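Local coordinates for cell division control protein (PDB 6RPP) that probably excises itself from its host helicase precursor by protein splicing, as an intein of the HINT fold, joining the flanking host segments, at residues A[19-22]-A[23-27]; A[122-126]-A[127-131]. The protein carries 2 engineered substitutions. All coordinates share one frame; numbering follows the deposited sequence. Where two conformers were deposited one is given.

Interaction 1: A[19-22]-A[23-27]; sequences KKIG and EIVER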
# COMPACT_ATOMS: atom_id res chain seq x y z
N LYS A 19 1.14 -1.05 12.45
CA LYS A 19 -0.30 -0.89 12.68
C LYS A 19 -1.06 -1.22 11.40
O LYS A 19 -0.67 -0.81 10.29
CB LYS A 19 -0.64 0.56 13.09
CG LYS A 19 -1.98 0.79 13.72
CD LYS A 19 -1.87 2.01 14.67
CE LYS A 19 -3.10 2.91 14.64
NZ LYS A 19 -2.78 4.30 15.14
N LYS A 20 -2.22 -1.88 11.58
CA LYS A 20 -3.04 -2.22 10.42
C LYS A 20 -3.53 -0.96 9.76
O LYS A 20 -4.02 -0.06 10.43
CB LYS A 20 -4.24 -3.10 10.84
CG LYS A 20 -3.81 -4.47 11.34
CD LYS A 20 -5.03 -5.32 11.81
CE LYS A 20 -5.07 -5.42 13.31
NZ LYS A 20 -5.95 -6.56 13.72
N ILE A 21 -3.44 -0.90 8.43
CA ILE A 21 -3.86 0.30 7.74
C ILE A 21 -5.35 0.58 7.99
O ILE A 21 -5.76 1.74 8.03
CB ILE A 21 -3.53 0.22 6.24
CG1 ILE A 21 -3.72 1.58 5.53
CG2 ILE A 21 -4.34 -0.89 5.52
CD1 ILE A 21 -3.23 1.64 4.10
N GLY A 22 -6.15 -0.45 8.08
CA GLY A 22 -7.58 -0.23 8.32
C GLY A 22 -7.82 0.50 9.62
O GLY A 22 -8.72 1.34 9.72
N GLU A 23 -7.04 0.16 10.64
CA GLU A 23 -7.16 0.86 11.92
C GLU A 23 -6.78 2.34 11.79
O GLU A 23 -7.48 3.23 12.32
CB GLU A 23 -6.28 0.15 12.94
CG GLU A 23 -6.23 0.83 14.32
CD GLU A 23 -5.58 -0.04 15.36
OE1 GLU A 23 -5.50 -1.28 15.14
OE2 GLU A 23 -5.15 0.51 16.41
N ILE A 24 -5.63 2.61 11.19
CA ILE A 24 -5.19 4.00 10.93
C ILE A 24 -6.27 4.77 10.19
O ILE A 24 -6.63 5.89 10.58
CB ILE A 24 -3.88 4.00 10.11
CG1 ILE A 24 -2.74 3.35 10.89
CG2 ILE A 24 -3.50 5.41 9.64
CD1 ILE A 24 -1.52 3.07 9.97
N VAL A 25 -6.79 4.19 9.09
CA VAL A 25 -7.73 4.96 8.30
C VAL A 25 -9.07 5.15 9.02
O VAL A 25 -9.63 6.27 9.01
CB VAL A 25 -7.94 4.27 6.94
CG1 VAL A 25 -9.04 4.99 6.20
CG2 VAL A 25 -6.64 4.34 6.16
N GLU A 26 -9.64 4.07 9.58
CA GLU A 26 -10.97 4.21 10.17
C GLU A 26 -10.96 5.18 11.34
O GLU A 26 -11.94 5.92 11.53
CB GLU A 26 -11.47 2.85 10.62
CG GLU A 26 -11.74 1.88 9.45
CD GLU A 26 -12.88 2.32 8.53
OE1 GLU A 26 -13.66 3.27 8.84
OE2 GLU A 26 -13.04 1.62 7.49
N ARG A 27 -9.86 5.24 12.12
CA ARG A 27 -9.81 6.22 13.21
C ARG A 27 -9.83 7.63 12.66
O ARG A 27 -10.45 8.53 13.24
CB ARG A 27 -8.57 5.98 14.07
CG ARG A 27 -8.39 6.95 15.24
CD ARG A 27 -7.04 6.69 15.91
NE ARG A 27 -6.65 7.73 16.87
CZ ARG A 27 -6.50 7.51 18.17
NH1 ARG A 27 -6.72 6.30 18.67
NH2 ARG A 27 -6.15 8.50 18.98
O HOH W 1 -2.98 -2.63 14.22
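Lys19 lays its aliphatic chain against Glu23 and Ile24 at the start of helix 21-35. Its CE comes 3.6 Å from Glu23 OE2, the lysine chain passing transversely across the glutamate, while CG of the same lysine lies 3.9 Å from Ile24 CG1. The charged ends stay apart, Lys19 NZ being 4.6 Å from Glu23 OE2, so any attraction is probably a longer-range one. The other carboxylate oxygen, Glu23 OE1, accepts from a water that in turn accepts from Lys20 N, tying the acid back to the residue at the N-cap position. With CG of Glu23 anti to its own backbone N (chi1 176°) and the chain extended beyond, the carboxylate comes up against the Lys19 chain. Behind these side chains the first helical turn is set by backbone bonds. Lys20 O takes a nearly straight bond from Ile24 N (3.2 Å) and a weak one from Glu23 N; Ile21 O accepts from Val25 N, and Gly22 O from Glu26 N at 2.9 Å. Ile21 and Val25 lie flank to flank on one side of the helix, with CG1 of the former 4.1 Å from CG2 of the latter. That pair packs on Tyr148 of strand 146-151, Val25 also meets strand 63-75, and Glu26 joins Lys73 in a salt bridge and Tyr148 in a hydrogen bond, while strand 19-20 pairs with strand 10-11.

Interaction 2: A[122-126]-A[127-131]; sequences ATIEG and LSVSW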
# COMPACT_ATOMS: atom_id res chain seq x y z
N ALA A 122 9.67 -4.23 -5.12
CA ALA A 122 10.52 -3.62 -4.11
C ALA A 122 10.09 -4.02 -2.69
O ALA A 122 8.93 -3.86 -2.33
CB ALA A 122 10.46 -2.10 -4.27
N THR A 123 11.03 -4.56 -1.92
CA THR A 123 10.71 -5.11 -0.60
C THR A 123 11.84 -4.76 0.35
O THR A 123 12.87 -4.19 -0.03
CB THR A 123 10.58 -6.64 -0.63
OG1 THR A 123 11.88 -7.26 -0.85
CG2 THR A 123 9.60 -7.11 -1.70
N ILE A 124 11.65 -5.10 1.62
CA ILE A 124 12.75 -5.11 2.58
C ILE A 124 13.07 -6.55 2.97
O ILE A 124 12.17 -7.40 3.10
CB ILE A 124 12.33 -4.26 3.80
CG1 ILE A 124 13.59 -3.77 4.51
CG2 ILE A 124 11.34 -4.99 4.75
CD1 ILE A 124 14.04 -2.43 3.92
N GLU A 125 14.35 -6.84 3.13
CA GLU A 125 14.79 -8.13 3.67
C GLU A 125 15.67 -7.82 4.87
O GLU A 125 16.75 -7.28 4.73
CB GLU A 125 15.52 -8.99 2.60
CG GLU A 125 14.49 -9.74 1.69
CD GLU A 125 15.07 -10.36 0.42
OE1 GLU A 125 16.30 -10.57 0.40
OE2 GLU A 125 14.29 -10.66 -0.56
N GLY A 126 15.18 -8.14 6.06
CA GLY A 126 15.83 -7.66 7.27
C GLY A 126 15.77 -6.13 7.32
O GLY A 126 14.70 -5.58 7.58
N LEU A 127 16.90 -5.46 7.06
CA LEU A 127 16.94 -4.00 6.94
C LEU A 127 17.42 -3.53 5.57
O LEU A 127 17.73 -2.34 5.42
CB LEU A 127 17.83 -3.42 8.05
CG LEU A 127 17.15 -3.60 9.44
CD1 LEU A 127 18.00 -3.13 10.61
CD2 LEU A 127 15.76 -2.94 9.49
N SER A 128 17.51 -4.43 4.58
CA SER A 128 18.06 -4.13 3.26
C SER A 128 16.95 -4.06 2.23
O SER A 128 16.07 -4.93 2.19
CB SER A 128 19.07 -5.19 2.81
OG SER A 128 20.17 -5.21 3.71
N VAL A 129 17.03 -3.05 1.35
CA VAL A 129 16.11 -3.03 0.23
C VAL A 129 16.46 -4.18 -0.70
O VAL A 129 17.65 -4.43 -1.01
CB VAL A 129 16.15 -1.67 -0.50
CG1 VAL A 129 15.28 -1.71 -1.78
CG2 VAL A 129 15.81 -0.51 0.41
N SER A 130 15.43 -4.88 -1.18
CA SER A 130 15.61 -6.06 -2.03
C SER A 130 14.59 -6.08 -3.16
O SER A 130 13.39 -5.84 -2.96
CB SER A 130 15.48 -7.33 -1.18
OG SER A 130 15.42 -8.48 -2.03
N TRP A 131 15.06 -6.38 -4.35
CA TRP A 131 14.15 -6.62 -5.48
C TRP A 131 13.81 -8.10 -5.49
O TRP A 131 14.68 -8.97 -5.70
CB TRP A 131 14.77 -6.17 -6.81
CG TRP A 131 14.88 -4.67 -6.86
CD1 TRP A 131 16.00 -3.93 -6.64
CD2 TRP A 131 13.84 -3.75 -7.16
NE1 TRP A 131 15.73 -2.60 -6.77
CE2 TRP A 131 14.40 -2.45 -7.10
CE3 TRP A 131 12.49 -3.88 -7.48
CZ2 TRP A 131 13.66 -1.31 -7.34
CZ3 TRP A 131 11.75 -2.73 -7.72
CH2 TRP A 131 12.33 -1.47 -7.63
O HOH W 2 15.23 -10.98 -2.96
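Thr123 and Ser130 face each other as a hydrogen-bonded pair in an antiparallel beta hairpin, closed by a type II' turn from Glu125 to Ser128. The turn places Gly126 at positive phi (63°), which favours glycine. Ser130 O is gripped twice by Thr123: the backbone N approaches in the carbonyl plane at 2.9 Å, and OG1 donates from above that plane at 3.0 Å. Chi1 of 70° sets OG1 between the threonine's own backbone N and carbonyl carbon, turning the hydroxyl onto this oxygen. Replacing Thr123 by a valine would probably leave Ser130 O with just the backbone N-H as donor from this strand. On the same face Glu125, its chain extended beyond CG, reaches diagonally across to the partner strand. In one of its two conformers OE2 comes 2.9 Å from Ser130 OG, and a water donates to OE2 and also bonds to the serine hydroxyl; resting on one alternate copy, this bridge is less certain than the backbone pairing. On the other face Ile124, with CG1 anti to its backbone N, folds CD1 over the opposite strand, 3.7 Å from Ser128 O and 4.4 Å from Val129 CG2. Ala122 and Val129 on this face also touch Leu56, whereas Trp131 touches Leu58 and Leu61. Farther from the turn the indole of Trp131 presents a face to Ala122 in a CH-pi contact: the methyl CB sits 4.1 Å from the centroid of the six-membered ring, 27° off its normal, and nearest CZ3.

Both contacts are local, each within one continuous run of chain, but they shape different elements: interaction 1 starts helix 21-35, and interaction 2 closes the hairpin of strands 120-125 and 128-140. Their centres lie 24 Å apart and they do not touch. Interaction 1 is partly buried, its apolar side fitted to strands and its lysine-glutamate side more open; interaction 2 lies at the surface, with buried Ala122 and Thr123 leading to an exposed turn. In 19-27 backbone carbonyls accept from N-H groups further along one helix, whereas in 122-131 the backbone bonds run between strands and are joined by a threonine hydroxyl and an aromatic face.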